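Local coordinates for cupin domain protein (Microcystis aeruginosa DIANCHI905, PDB 5ZBF), which is a cupin-superfamily isomerase that probably acts in making the Choi moiety of aeruginosins, and binds iron(II) and 4-hydroxyphenylpyruvic acid, at residues 3-8 and 171-176; 25-30 and 156-161; 136-141 and 203-208; 166-171 and 181-186. All blocks are in the same frame, centred on the assembly; numbering follows the deposited sequence.

Interaction 1 (3-8 and 171-176); sequences EFFPVP and ENEEQC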
loop_
_atom_site.group_PDB
_atom_site.type_symbol
_atom_site.label_atom_id
_atom_site.label_comp_id
_atom_site.label_asym_id
_atom_site.label_seq_id
_atom_site.Cartn_x
_atom_site.Cartn_y
_atom_site.Cartn_z
ATOM N N GLU A 3 12.816 -12.419 3.064
ATOM C CA GLU A 3 11.973 -11.716 4.028
ATOM C C GLU A 3 11.842 -10.239 3.649
ATOM O O GLU A 3 10.746 -9.697 3.647
ATOM C CB GLU A 3 12.524 -11.830 5.454
ATOM C CG GLU A 3 11.648 -11.131 6.493
ATOM C CD GLU A 3 12.203 -11.193 7.901
ATOM O OE1 GLU A 3 13.439 -11.300 8.064
ATOM O OE2 GLU A 3 11.395 -11.123 8.856
ATOM N N PHE A 4 12.967 -9.594 3.346
ATOM C CA PHE A 4 12.973 -8.152 3.082
ATOM C C PHE A 4 12.516 -7.772 1.678
ATOM O O PHE A 4 12.048 -6.651 1.463
ATOM C CB PHE A 4 14.365 -7.557 3.308
ATOM C CG PHE A 4 14.935 -7.804 4.674
ATOM C CD1 PHE A 4 14.139 -7.753 5.821
ATOM C CD2 PHE A 4 16.296 -8.034 4.821
ATOM C CE1 PHE A 4 14.687 -7.963 7.076
ATOM C CE2 PHE A 4 16.852 -8.237 6.076
ATOM C CZ PHE A 4 16.046 -8.199 7.205
ATOM N N PHE A 5 12.664 -8.691 0.727
ATOM C CA PHE A 5 12.198 -8.482 -0.639
ATOM C C PHE A 5 11.359 -9.690 -1.053
ATOM O O PHE A 5 11.808 -10.554 -1.810
ATOM C CB PHE A 5 13.371 -8.253 -1.583
ATOM C CG PHE A 5 14.203 -7.064 -1.206
ATOM C CD1 PHE A 5 13.766 -5.777 -1.503
ATOM C CD2 PHE A 5 15.384 -7.227 -0.501
ATOM C CE1 PHE A 5 14.518 -4.668 -1.135
ATOM C CE2 PHE A 5 16.142 -6.117 -0.133
ATOM C CZ PHE A 5 15.707 -4.848 -0.455
ATOM N N PRO A 6 10.131 -9.753 -0.529
ATOM C CA PRO A 6 9.338 -10.973 -0.702
ATOM C C PRO A 6 8.893 -11.235 -2.143
ATOM O O PRO A 6 8.544 -10.302 -2.878
ATOM C CB PRO A 6 8.136 -10.750 0.220
ATOM C CG PRO A 6 8.052 -9.282 0.432
ATOM C CD PRO A 6 9.466 -8.770 0.352
ATOM N N VAL A 7 8.920 -12.506 -2.527
ATOM C CA VAL A 7 8.437 -12.947 -3.829
ATOM C C VAL A 7 6.924 -13.168 -3.744
ATOM O O VAL A 7 6.464 -13.883 -2.853
ATOM C CB VAL A 7 9.141 -14.251 -4.245
ATOM C CG1 VAL A 7 8.590 -14.761 -5.568
ATOM C CG2 VAL A 7 10.652 -14.053 -4.325
ATOM N N PRO A 8 6.139 -12.550 -4.656
ATOM C CA PRO A 8 4.690 -12.715 -4.582
ATOM C C PRO A 8 4.228 -14.056 -5.136
ATOM O O PRO A 8 4.918 -14.665 -5.953
ATOM C CB PRO A 8 4.160 -11.572 -5.445
ATOM C CG PRO A 8 5.230 -11.315 -6.437
ATOM C CD PRO A 8 6.529 -11.635 -5.743
ATOM N N GLU A 171 19.066 -3.847 6.168
ATOM C CA GLU A 171 19.903 -4.551 7.165
ATOM C C GLU A 171 21.239 -5.047 6.658
ATOM O O GLU A 171 22.299 -4.659 7.176
ATOM C CB GLU A 171 19.148 -5.724 7.827
ATOM C CG GLU A 171 19.761 -6.248 9.131
ATOM C CD GLU A 171 19.505 -5.352 10.340
ATOM O OE1 GLU A 171 19.555 -4.106 10.212
ATOM O OE2 GLU A 171 19.267 -5.887 11.429
ATOM N N ASN A 172 21.173 -5.946 5.686
ATOM C CA ASN A 172 22.328 -6.664 5.193
ATOM C C ASN A 172 22.068 -7.216 3.779
ATOM O O ASN A 172 22.742 -8.150 3.343
ATOM C CB ASN A 172 22.644 -7.800 6.183
ATOM C CG ASN A 172 21.387 -8.556 6.627
ATOM O OD1 ASN A 172 20.448 -8.700 5.861
ATOM N ND2 ASN A 172 21.361 -9.009 7.880
ATOM N N GLU A 173 21.121 -6.598 3.064
ATOM C CA GLU A 173 20.602 -7.096 1.793
ATOM C C GLU A 173 20.250 -5.899 0.897
ATOM O O GLU A 173 19.700 -4.920 1.386
ATOM C CB GLU A 173 19.340 -7.928 2.072
ATOM C CG GLU A 173 19.133 -9.074 1.121
ATOM C CD GLU A 173 17.878 -9.872 1.413
ATOM O OE1 GLU A 173 17.647 -10.276 2.571
ATOM O OE2 GLU A 173 17.130 -10.122 0.465
ATOM N N GLU A 174 20.536 -5.990 -0.406
ATOM C CA GLU A 174 20.283 -4.900 -1.353
ATOM C C GLU A 174 19.634 -5.387 -2.657
ATOM O O GLU A 174 19.995 -6.437 -3.173
ATOM C CB GLU A 174 21.602 -4.196 -1.671
ATOM C CG GLU A 174 21.464 -2.780 -2.210
ATOM C CD GLU A 174 22.737 -1.976 -2.019
ATOM O OE1 GLU A 174 22.653 -0.818 -1.561
ATOM O OE2 GLU A 174 23.828 -2.514 -2.302
ATOM N N GLN A 175 18.677 -4.614 -3.171
ATOM C CA GLN A 175 18.022 -4.889 -4.447
ATOM C C GLN A 175 17.574 -3.602 -5.141
ATOM O O GLN A 175 17.264 -2.605 -4.481
ATOM C CB GLN A 175 16.782 -5.750 -4.212
ATOM C CG GLN A 175 17.004 -7.237 -4.401
ATOM C CD GLN A 175 15.707 -8.022 -4.399
ATOM O OE1 GLN A 175 15.574 -9.003 -3.676
ATOM N NE2 GLN A 175 14.742 -7.591 -5.208
ATOM N N CYS A 176 17.526 -3.640 -6.474
ATOM C CA CYS A 176 16.864 -2.601 -7.250
ATOM C C CYS A 176 15.403 -2.991 -7.405
ATOM O O CYS A 176 15.096 -4.115 -7.803
ATOM C CB CYS A 176 17.517 -2.407 -8.616
ATOM S SG CYS A 176 19.046 -1.457 -8.513
HETATM O O HOH W 1 15.604 -11.176 3.968
HETATM O O HOH W 2 13.532 -10.921 -4.016
#
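Phe5 and Phe4 each set CG beside the backbone N and anti to the carbonyl carbon (chi1 -59° in Phe5), which swings both rings onto segment 171-176. The contact lays the irregular N-terminal arm against an edge strand, 173-177, of a small antiparallel sheet in the C-terminal cupin domain. Gln175 CB stands over the centre of one Phe5 face in a CH-pi contact, 3.9 Å from the ring centroid and 6° off the normal. The rest of Gln175 runs back along the ring, and its OE1 lies 3.1 Å from Phe5 CB. Glu173 OE2 meets the ring edge, 3.5 Å from Phe5 CD2, and is hydrogen-bonded to Ser2 OG. Segment 171-176 buries less of Phe4 than of Phe5. Asn172 OD1 lies near the Phe4 plane at the edge, 3.6 Å from Phe4 CE2, while Glu171 CB approaches obliquely. With an alanine in place of Phe5, Gln175 CB would probably lose its aromatic platform, and a gap would open beside Ile168, which the ring also touches. No direct hydrogen bond joins the segments, but two waters do. One accepts from Phe4 N and donates to Glu173 OE1. The other donates to both Phe5 O and Gln175 OE1, at 2.8 Å from each.

Interaction 2 (25-30 and 156-161); sequences QDTIFQ and EEIGFI
Glu156 OE2 is gripped by two waters that tie it to segment 25-30, and by Tyr184 OH. One water donates to Glu156 OE2 at 2.9 Å and accepts from Asp26 N. The second donates to the same oxygen and accepts from Thr27 OG1 at 2.7 Å; Thr27 OG1 is also bonded to Arg101. The Gln25 amide crosses the carboxylate obliquely, OE1 staying 4.0 Å from Glu156 OE2, and its NE2 is bonded to Glu3. The chi1 of Thr27, -53°, turns OG1 to the water and leaves CG2 anti to the backbone N, 3.9 Å from Ile158 CD1. Deeper in, Ile158 CG2 approaches Phe29 CD1 obliquely at 3.9 Å. Phe29 CZ then reaches Phe160 CE2 at 3.6 Å, with the ring planes 57° apart. Phe97 meets both rings. Strand segments 27-30 and 156-161 run nearly parallel, 9.8 Å apart, and pack face to face through side chains, as between facing layers of an all-beta cupin fold. They join strand 27-34, whose Gln30 binds the ligand, to the C-terminal cupin domain. The contact has a water-bridged carboxylate at one end and buried apolar packing at the other. The donors round Glu156 OE2 would be expected to stabilise its negative charge.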
loop_
_atom_site.group_PDB
_atom_site.type_symbol
_atom_site.label_atom_id
_atom_site.label_comp_id
_atom_site.label_asym_id
_atom_site.label_seq_id
_atom_site.Cartn_x
_atom_site.Cartn_y
_atom_site.Cartn_z
ATOM N N GLN A 25 5.597 -10.863 7.319
ATOM C CA GLN A 25 5.309 -11.414 8.642
ATOM C C GLN A 25 3.795 -11.534 8.857
ATOM O O GLN A 25 3.162 -12.334 8.177
ATOM C CB GLN A 25 6.032 -10.624 9.735
ATOM C CG GLN A 25 7.519 -10.933 9.751
ATOM C CD GLN A 25 8.290 -10.200 10.840
ATOM O OE1 GLN A 25 7.714 -9.595 11.746
ATOM N NE2 GLN A 25 9.607 -10.254 10.749
ATOM N N ASP A 26 3.202 -10.742 9.750
ATOM C CA ASP A 26 1.775 -10.908 10.057
ATOM C C ASP A 26 0.868 -10.013 9.215
ATOM O O ASP A 26 -0.348 -9.972 9.435
ATOM C CB ASP A 26 1.511 -10.692 11.550
ATOM C CG ASP A 26 2.178 -11.737 12.415
ATOM O OD1 ASP A 26 2.307 -12.901 11.976
ATOM O OD2 ASP A 26 2.571 -11.396 13.547
ATOM N N THR A 27 1.457 -9.310 8.250
ATOM C CA THR A 27 0.711 -8.506 7.304
ATOM C C THR A 27 0.813 -9.135 5.914
ATOM O O THR A 27 1.887 -9.562 5.491
ATOM C CB THR A 27 1.282 -7.079 7.247
ATOM O OG1 THR A 27 1.341 -6.545 8.571
ATOM C CG2 THR A 27 0.434 -6.170 6.364
ATOM N N ILE A 28 -0.319 -9.207 5.226
ATOM C CA ILE A 28 -0.351 -9.565 3.814
ATOM C C ILE A 28 -0.515 -8.293 2.990
ATOM O O ILE A 28 -1.422 -7.493 3.241
ATOM C CB ILE A 28 -1.521 -10.520 3.515
ATOM C CG1 ILE A 28 -1.334 -11.846 4.255
ATOM C CG2 ILE A 28 -1.652 -10.758 2.019
ATOM C CD1 ILE A 28 -2.637 -12.566 4.521
ATOM N N PHE A 29 0.370 -8.107 2.018
ATOM C CA PHE A 29 0.256 -7.028 1.052
ATOM C C PHE A 29 -0.074 -7.665 -0.285
ATOM O O PHE A 29 0.567 -8.647 -0.674
ATOM C CB PHE A 29 1.580 -6.257 0.955
ATOM C CG PHE A 29 1.592 -5.182 -0.106
ATOM C CD1 PHE A 29 1.312 -3.862 0.219
ATOM C CD2 PHE A 29 1.868 -5.488 -1.439
ATOM C CE1 PHE A 29 1.303 -2.873 -0.752
ATOM C CE2 PHE A 29 1.847 -4.510 -2.415
ATOM C CZ PHE A 29 1.595 -3.188 -2.069
ATOM N N GLN A 30 -1.050 -7.117 -0.992
ATOM C CA GLN A 30 -1.350 -7.605 -2.336
ATOM C C GLN A 30 -1.528 -6.508 -3.364
ATOM O O GLN A 30 -2.093 -5.463 -3.082
ATOM C CB GLN A 30 -2.576 -8.532 -2.318
ATOM C CG GLN A 30 -3.850 -7.883 -1.819
ATOM C CD GLN A 30 -4.940 -8.890 -1.454
ATOM O OE1 GLN A 30 -4.655 -9.997 -1.015
ATOM N NE2 GLN A 30 -6.185 -8.491 -1.615
ATOM N N GLU A 156 7.120 -1.291 11.593
ATOM C CA GLU A 156 7.273 -2.063 10.371
ATOM C C GLU A 156 6.882 -1.188 9.194
ATOM O O GLU A 156 5.971 -0.367 9.302
ATOM C CB GLU A 156 6.399 -3.307 10.398
ATOM C CG GLU A 156 6.823 -4.284 11.465
ATOM C CD GLU A 156 5.844 -5.407 11.608
ATOM O OE1 GLU A 156 5.131 -5.438 12.632
ATOM O OE2 GLU A 156 5.784 -6.239 10.683
ATOM N N GLU A 157 7.576 -1.372 8.077
ATOM C CA GLU A 157 7.343 -0.573 6.885
ATOM C C GLU A 157 7.323 -1.456 5.656
ATOM O O GLU A 157 8.196 -2.308 5.476
ATOM C CB GLU A 157 8.437 0.475 6.747
ATOM C CG GLU A 157 8.310 1.377 5.536
ATOM C CD GLU A 157 9.382 2.446 5.512
ATOM O OE1 GLU A 157 9.752 2.934 6.602
ATOM O OE2 GLU A 157 9.846 2.789 4.410
ATOM N N ILE A 158 6.311 -1.250 4.822
ATOM C CA ILE A 158 6.221 -1.911 3.529
ATOM C C ILE A 158 6.212 -0.819 2.486
ATOM O O ILE A 158 5.469 0.153 2.629
ATOM C CB ILE A 158 4.923 -2.724 3.420
ATOM C CG1 ILE A 158 4.931 -3.841 4.467
ATOM C CG2 ILE A 158 4.759 -3.286 2.010
ATOM C CD1 ILE A 158 3.577 -4.468 4.706
ATOM N N GLY A 159 6.997 -0.972 1.420
ATOM C CA GLY A 159 6.984 0.052 0.374
ATOM C C GLY A 159 7.190 -0.454 -1.043
ATOM O O GLY A 159 7.637 -1.571 -1.262
ATOM N N PHE A 160 6.869 0.405 -2.002
ATOM C CA PHE A 160 7.026 0.084 -3.404
ATOM C C PHE A 160 7.019 1.360 -4.218
ATOM O O PHE A 160 6.633 2.409 -3.722
ATOM C CB PHE A 160 5.907 -0.880 -3.864
ATOM C CG PHE A 160 4.514 -0.299 -3.809
ATOM C CD1 PHE A 160 3.905 0.209 -4.954
ATOM C CD2 PHE A 160 3.784 -0.309 -2.617
ATOM C CE1 PHE A 160 2.618 0.718 -4.906
ATOM C CE2 PHE A 160 2.511 0.220 -2.565
ATOM C CZ PHE A 160 1.919 0.729 -3.713
ATOM N N ILE A 161 7.405 1.254 -5.483
ATOM C CA ILE A 161 7.429 2.418 -6.363
ATOM C C ILE A 161 6.542 2.207 -7.577
ATOM O O ILE A 161 6.223 1.073 -7.929
ATOM C CB ILE A 161 8.866 2.798 -6.788
ATOM C CG1 ILE A 161 9.480 1.747 -7.728
ATOM C CG2 ILE A 161 9.721 3.007 -5.553
ATOM C CD1 ILE A 161 10.846 2.122 -8.265
HETATM O O HOH W 3 3.890 -8.280 11.339
HETATM O O HOH W 4 3.995 -6.307 8.572
#

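Interaction 3 (136-141 and 203-208); sequences EIVMMK and LIKILI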
loop_
_atom_site.group_PDB
_atom_site.type_symbol
_atom_site.label_atom_id
_atom_site.label_comp_id
_atom_site.label_asym_id
_atom_site.label_seq_id
_atom_site.Cartn_x
_atom_site.Cartn_y
_atom_site.Cartn_z
ATOM N N GLU A 136 -0.044 4.221 8.740
ATOM C CA GLU A 136 0.138 5.499 8.068
ATOM C C GLU A 136 0.574 5.218 6.642
ATOM O O GLU A 136 1.447 4.384 6.422
ATOM C CB GLU A 136 1.192 6.350 8.780
ATOM C CG GLU A 136 1.422 7.695 8.117
ATOM C CD GLU A 136 2.349 8.609 8.898
ATOM O OE1 GLU A 136 3.081 8.129 9.789
ATOM O OE2 GLU A 136 2.357 9.820 8.603
ATOM N N ILE A 137 -0.022 5.920 5.685
ATOM C CA ILE A 137 0.384 5.803 4.285
ATOM C C ILE A 137 1.041 7.112 3.854
ATOM O O ILE A 137 0.522 8.187 4.122
ATOM C CB ILE A 137 -0.807 5.423 3.381
ATOM C CG1 ILE A 137 -1.294 4.012 3.764
ATOM C CG2 ILE A 137 -0.415 5.468 1.904
ATOM C CD1 ILE A 137 -2.510 3.544 3.004
ATOM N N VAL A 138 2.195 6.992 3.208
ATOM C CA VAL A 138 2.962 8.134 2.727
ATOM C C VAL A 138 3.285 7.910 1.258
ATOM O O VAL A 138 3.816 6.874 0.904
ATOM C CB VAL A 138 4.278 8.289 3.515
ATOM C CG1 VAL A 138 5.037 9.531 3.047
ATOM C CG2 VAL A 138 3.986 8.345 5.009
ATOM N N MET A 139 2.949 8.881 0.416
ATOM C CA MET A 139 3.326 8.871 -1.001
ATOM C C MET A 139 4.225 10.076 -1.228
ATOM O O MET A 139 3.898 11.180 -0.801
ATOM C CB MET A 139 2.092 8.991 -1.888
ATOM C CG MET A 139 2.374 8.842 -3.375
ATOM S SD MET A 139 0.893 8.747 -4.407
ATOM C CE MET A 139 0.190 10.377 -4.198
ATOM N N MET A 140 5.344 9.871 -1.908
ATOM C CA MET A 140 6.319 10.943 -2.070
ATOM C C MET A 140 7.206 10.734 -3.274
ATOM O O MET A 140 7.500 9.603 -3.646
ATOM C CB MET A 140 7.191 11.030 -0.826
ATOM C CG MET A 140 8.069 9.821 -0.594
ATOM S SD MET A 140 8.854 9.893 1.019
ATOM C CE MET A 140 9.913 11.317 0.830
ATOM N N LYS A 141 7.656 11.844 -3.853
ATOM C CA LYS A 141 8.585 11.792 -4.971
ATOM C C LYS A 141 9.999 11.762 -4.428
ATOM O O LYS A 141 10.372 12.613 -3.603
ATOM C CB LYS A 141 8.396 12.990 -5.899
ATOM C CG LYS A 141 7.207 12.833 -6.823
ATOM C CD LYS A 141 7.261 13.783 -8.010
ATOM C CE LYS A 141 6.517 13.213 -9.207
ATOM N NZ LYS A 141 5.044 13.237 -9.022
ATOM N N LEU A 203 7.114 6.960 -4.766
ATOM C CA LEU A 203 7.208 5.891 -3.776
ATOM C C LEU A 203 6.000 5.944 -2.873
ATOM O O LEU A 203 5.560 7.027 -2.495
ATOM C CB LEU A 203 8.485 6.033 -2.945
ATOM C CG LEU A 203 8.692 4.966 -1.856
ATOM C CD1 LEU A 203 10.153 4.559 -1.735
ATOM C CD2 LEU A 203 8.149 5.447 -0.521
ATOM N N ILE A 204 5.444 4.770 -2.561
ATOM C CA ILE A 204 4.406 4.652 -1.552
ATOM C C ILE A 204 4.939 3.756 -0.441
ATOM O O ILE A 204 5.471 2.680 -0.691
ATOM C CB ILE A 204 3.109 4.055 -2.148
ATOM C CG1 ILE A 204 2.515 5.017 -3.185
ATOM C CG2 ILE A 204 2.091 3.709 -1.054
ATOM C CD1 ILE A 204 1.396 4.400 -4.001
ATOM N N LYS A 205 4.809 4.211 0.800
ATOM C CA LYS A 205 5.138 3.358 1.929
ATOM C C LYS A 205 3.980 3.316 2.910
ATOM O O LYS A 205 3.179 4.244 2.985
ATOM C CB LYS A 205 6.444 3.783 2.598
ATOM C CG LYS A 205 6.457 5.194 3.110
ATOM C CD LYS A 205 7.818 5.528 3.690
ATOM C CE LYS A 205 7.837 6.970 4.152
ATOM N NZ LYS A 205 9.141 7.354 4.753
ATOM N N ILE A 206 3.872 2.184 3.598
ATOM C CA ILE A 206 2.869 1.972 4.625
ATOM C C ILE A 206 3.593 1.594 5.904
ATOM O O ILE A 206 4.365 0.631 5.934
ATOM C CB ILE A 206 1.895 0.842 4.250
ATOM C CG1 ILE A 206 1.323 1.052 2.848
ATOM C CG2 ILE A 206 0.770 0.757 5.283
ATOM C CD1 ILE A 206 2.017 0.237 1.763
ATOM N N LEU A 207 3.363 2.390 6.945
ATOM C CA LEU A 207 3.906 2.121 8.261
ATOM C C LEU A 207 2.835 1.421 9.071
ATOM O O LEU A 207 1.707 1.886 9.103
ATOM C CB LEU A 207 4.297 3.429 8.946
ATOM C CG LEU A 207 5.389 4.265 8.284
ATOM C CD1 LEU A 207 5.655 5.483 9.154
ATOM C CD2 LEU A 207 6.660 3.460 8.098
ATOM N N ILE A 208 3.183 0.299 9.698
ATOM C CA ILE A 208 2.238 -0.451 10.524
ATOM C C ILE A 208 2.441 0.030 11.951
ATOM O O ILE A 208 3.529 -0.118 12.498
ATOM C CB ILE A 208 2.472 -1.978 10.452
ATOM C CG1 ILE A 208 2.535 -2.463 8.993
ATOM C CG2 ILE A 208 1.388 -2.713 11.228
ATOM C CD1 ILE A 208 1.238 -2.312 8.226
#
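Val138 and Lys205 form the middle of three hydrogen-bonded antiparallel pairs; Glu136 with Leu207 and Met140 with Leu203 lie before and after it. Each pair exchanges two backbone bonds, six in all. The bond from Lys205 N to Val138 O is 2.8 Å long and nearly straight, at 169°. Weaker CA-H...O contacts fill the intervals, such as Ile206 CA to Glu136 O at 3.3 Å.

Apolar packing dominates the face that carries Ile137, Met139, Ile204 and Ile206. The Met139 and Ile204 side chains cross at an angle, with Met139 CG 3.8 Å from Ile204 CG1, and Ile137 CG1 lies 4.1 Å from Ile206 CG1. Met52 and Leu54 of strand 48-55 touch this face at Ile137 and Ile204.

The other face mixes charged and apolar groups. Lys205 CG sits between the backbone N and the carbonyl carbon (chi1 59°), and the extended chain then runs alongside Val138. Lys205 CG and CE both lie 3.8 Å from Val138 CB. The ammonium group passes on to a salt bridge with Asp120. A serine in place of Lys205 would probably leave Asp120 without its charged mate and uncover one flank of Val138. Glu136 OE1 lies beside Leu207 CD1 at 3.7 Å.

This is regular antiparallel pairing of neighbouring strands, 135-142 and 201-208, as expected in the all-beta cupin fold.

Interaction 4 (166-171 and 181-186); sequences LEIFIE and QIYYAP
Ile170 and Tyr183 make the closest packing between two layers of the C-terminal cupin domain. Strand 166-170 belongs to a small antiparallel sheet, and strand 183-185 lies in the facing layer. The segment axes pass 8.5 Å apart at 30°, so only side chains span the interval. The tight part centres on the tip of one isoleucine. Ile170 CG1 is anti to the carbonyl carbon (chi1 -64°), and the extended branch beyond it drives CD1 across the interval. There Ile170 CD1 lies 3.7 Å from both Tyr183 CB and Tyr184 O. Ala185 CB is looser, at 4.3 Å from Ile170 CD1. Two conformers of Ile170 were deposited, so the close approach of CD1 is certain only for the one described. Phe4 and Val189 also touch Ile170. The Ile168 end is slacker, with a single branch near the ring. Away from the contact, Glu167 and Phe169 lie on the other face of their strand and are partly exposed, while all the touching residues are buried. Tyr183 is fixed at its far end too, where OH bonds to Glu157 OE2. Its side chain crosses both isoleucines at about a right angle. Ile168 CG2 comes obliquely to the near end of the ring, 4.2 Å from Tyr183 CG.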
loop_
_atom_site.group_PDB
_atom_site.type_symbol
_atom_site.label_atom_id
_atom_site.label_comp_id
_atom_site.label_asym_id
_atom_site.label_seq_id
_atom_site.Cartn_x
_atom_site.Cartn_y
_atom_site.Cartn_z
ATOM N N LEU A 166 14.598 1.964 -8.188
ATOM C CA LEU A 166 15.148 2.481 -6.933
ATOM C C LEU A 166 16.001 1.419 -6.232
ATOM O O LEU A 166 15.565 0.278 -6.075
ATOM C CB LEU A 166 13.994 2.918 -6.030
ATOM C CG LEU A 166 14.319 3.626 -4.717
ATOM C CD1 LEU A 166 14.985 4.971 -4.968
ATOM C CD2 LEU A 166 13.061 3.803 -3.876
ATOM N N GLU A 167 17.204 1.798 -5.805
ATOM C CA GLU A 167 18.073 0.914 -5.022
ATOM C C GLU A 167 17.635 0.993 -3.555
ATOM O O GLU A 167 17.546 2.085 -2.994
ATOM C CB GLU A 167 19.548 1.323 -5.156
ATOM C CG GLU A 167 20.066 1.464 -6.585
ATOM C CD GLU A 167 21.569 1.719 -6.677
ATOM O OE1 GLU A 167 22.289 1.583 -5.660
ATOM O OE2 GLU A 167 22.034 2.059 -7.786
ATOM N N ILE A 168 17.346 -0.154 -2.951
ATOM C CA ILE A 168 16.934 -0.230 -1.542
ATOM C C ILE A 168 17.859 -1.198 -0.811
ATOM O O ILE A 168 18.132 -2.274 -1.320
ATOM C CB ILE A 168 15.475 -0.730 -1.419
ATOM C CG1 ILE A 168 14.502 0.293 -2.032
ATOM C CG2 ILE A 168 15.098 -0.999 0.042
ATOM C CD1 ILE A 168 14.337 1.561 -1.211
ATOM N N PHE A 169 18.345 -0.796 0.366
ATOM C CA PHE A 169 19.156 -1.643 1.245
ATOM C C PHE A 169 18.394 -1.840 2.542
ATOM O O PHE A 169 17.908 -0.875 3.114
ATOM C CB PHE A 169 20.519 -0.995 1.548
ATOM C CG PHE A 169 21.314 -1.691 2.643
ATOM C CD1 PHE A 169 21.135 -1.357 3.986
ATOM C CD2 PHE A 169 22.258 -2.665 2.324
ATOM C CE1 PHE A 169 21.865 -1.988 4.984
ATOM C CE2 PHE A 169 22.995 -3.296 3.314
ATOM C CZ PHE A 169 22.801 -2.956 4.647
ATOM N N ILE A 170 18.272 -3.089 2.977
ATOM C CA ILE A 170 17.662 -3.401 4.263
ATOM C C ILE A 170 18.552 -4.358 5.047
ATOM O O ILE A 170 18.773 -5.504 4.633
ATOM C CB ILE A 170 16.252 -3.994 4.102
ATOM C CG1 ILE A 170 15.328 -2.952 3.477
ATOM C CG2 ILE A 170 15.693 -4.436 5.448
ATOM C CD1 ILE A 170 13.994 -3.510 3.063
ATOM N N GLU A 171 19.066 -3.847 6.168
ATOM C CA GLU A 171 19.903 -4.551 7.165
ATOM C C GLU A 171 21.239 -5.047 6.658
ATOM O O GLU A 171 22.299 -4.659 7.176
ATOM C CB GLU A 171 19.148 -5.724 7.827
ATOM C CG GLU A 171 19.761 -6.248 9.131
ATOM C CD GLU A 171 19.505 -5.352 10.340
ATOM O OE1 GLU A 171 19.555 -4.106 10.212
ATOM O OE2 GLU A 171 19.267 -5.887 11.429
ATOM N N GLN A 181 7.234 -5.079 -7.408
ATOM C CA GLN A 181 7.996 -5.616 -6.293
ATOM C C GLN A 181 7.719 -4.747 -5.081
ATOM O O GLN A 181 7.273 -3.611 -5.223
ATOM C CB GLN A 181 9.492 -5.575 -6.590
ATOM C CG GLN A 181 9.905 -6.292 -7.859
ATOM C CD GLN A 181 11.364 -6.060 -8.204
ATOM O OE1 GLN A 181 11.713 -5.046 -8.796
ATOM N NE2 GLN A 181 12.220 -7.010 -7.849
ATOM N N ILE A 182 7.963 -5.286 -3.893
ATOM C CA ILE A 182 7.922 -4.492 -2.658
ATOM C C ILE A 182 9.157 -4.732 -1.798
ATOM O O ILE A 182 9.895 -5.705 -1.987
ATOM C CB ILE A 182 6.657 -4.768 -1.794
ATOM C CG1 ILE A 182 6.739 -6.129 -1.070
ATOM C CG2 ILE A 182 5.389 -4.675 -2.630
ATOM C CD1 ILE A 182 5.516 -6.434 -0.230
ATOM N N TYR A 183 9.383 -3.827 -0.851
ATOM C CA TYR A 183 10.298 -4.116 0.239
ATOM C C TYR A 183 9.500 -4.202 1.531
ATOM O O TYR A 183 8.442 -3.571 1.676
ATOM C CB TYR A 183 11.446 -3.092 0.344
ATOM C CG TYR A 183 11.026 -1.709 0.779
ATOM C CD1 TYR A 183 10.849 -1.399 2.124
ATOM C CD2 TYR A 183 10.786 -0.713 -0.154
ATOM C CE1 TYR A 183 10.442 -0.127 2.523
ATOM C CE2 TYR A 183 10.398 0.562 0.230
ATOM C CZ TYR A 183 10.221 0.854 1.567
ATOM O OH TYR A 183 9.824 2.123 1.928
ATOM N N TYR A 184 10.034 -4.976 2.463
ATOM C CA TYR A 184 9.480 -5.095 3.799
ATOM C C TYR A 184 10.607 -4.906 4.805
ATOM O O TYR A 184 11.577 -5.661 4.800
ATOM C CB TYR A 184 8.826 -6.464 3.984
ATOM C CG TYR A 184 8.478 -6.767 5.422
ATOM C CD1 TYR A 184 7.709 -5.881 6.166
ATOM C CD2 TYR A 184 8.922 -7.939 6.042
ATOM C CE1 TYR A 184 7.383 -6.150 7.489
ATOM C CE2 TYR A 184 8.596 -8.215 7.361
ATOM C CZ TYR A 184 7.829 -7.314 8.080
ATOM O OH TYR A 184 7.504 -7.564 9.400
ATOM N N ALA A 185 10.470 -3.892 5.652
ATOM C CA ALA A 185 11.463 -3.598 6.689
ATOM C C ALA A 185 10.824 -3.814 8.051
ATOM O O ALA A 185 10.028 -2.988 8.492
ATOM C CB ALA A 185 11.964 -2.166 6.562
ATOM N N PRO A 186 11.157 -4.932 8.717
ATOM C CA PRO A 186 10.646 -5.154 10.062
ATOM C C PRO A 186 11.100 -4.070 11.020
ATOM O O PRO A 186 12.019 -3.301 10.707
ATOM C CB PRO A 186 11.269 -6.496 10.471
ATOM C CG PRO A 186 11.638 -7.158 9.205
ATOM C CD PRO A 186 11.966 -6.065 8.239
#

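In the fold
From the N terminus, interaction 1 opens first and closes a long loop when the chain reaches 171-176. Interaction 2 opens and closes within that loop, bringing strand 27-34 to strand 156-161. Interaction 3 opens at 136-141 and closes at 203-208, so it crosses interactions 1 and 2. Interaction 4 follows interaction 2 in series, crosses interaction 1 and lies wholly within interaction 3. Glu171 is shared by interactions 1 and 4, and Phe4 O probably bonds to Tyr184 N between them. Strand 201-208 runs beside strand 156-161, linking interactions 3 and 2. Interactions 1 and 2 tie the N-terminal arm and strand 27-34 to the C-terminal cupin domain; interactions 3 and 4 join strands within it.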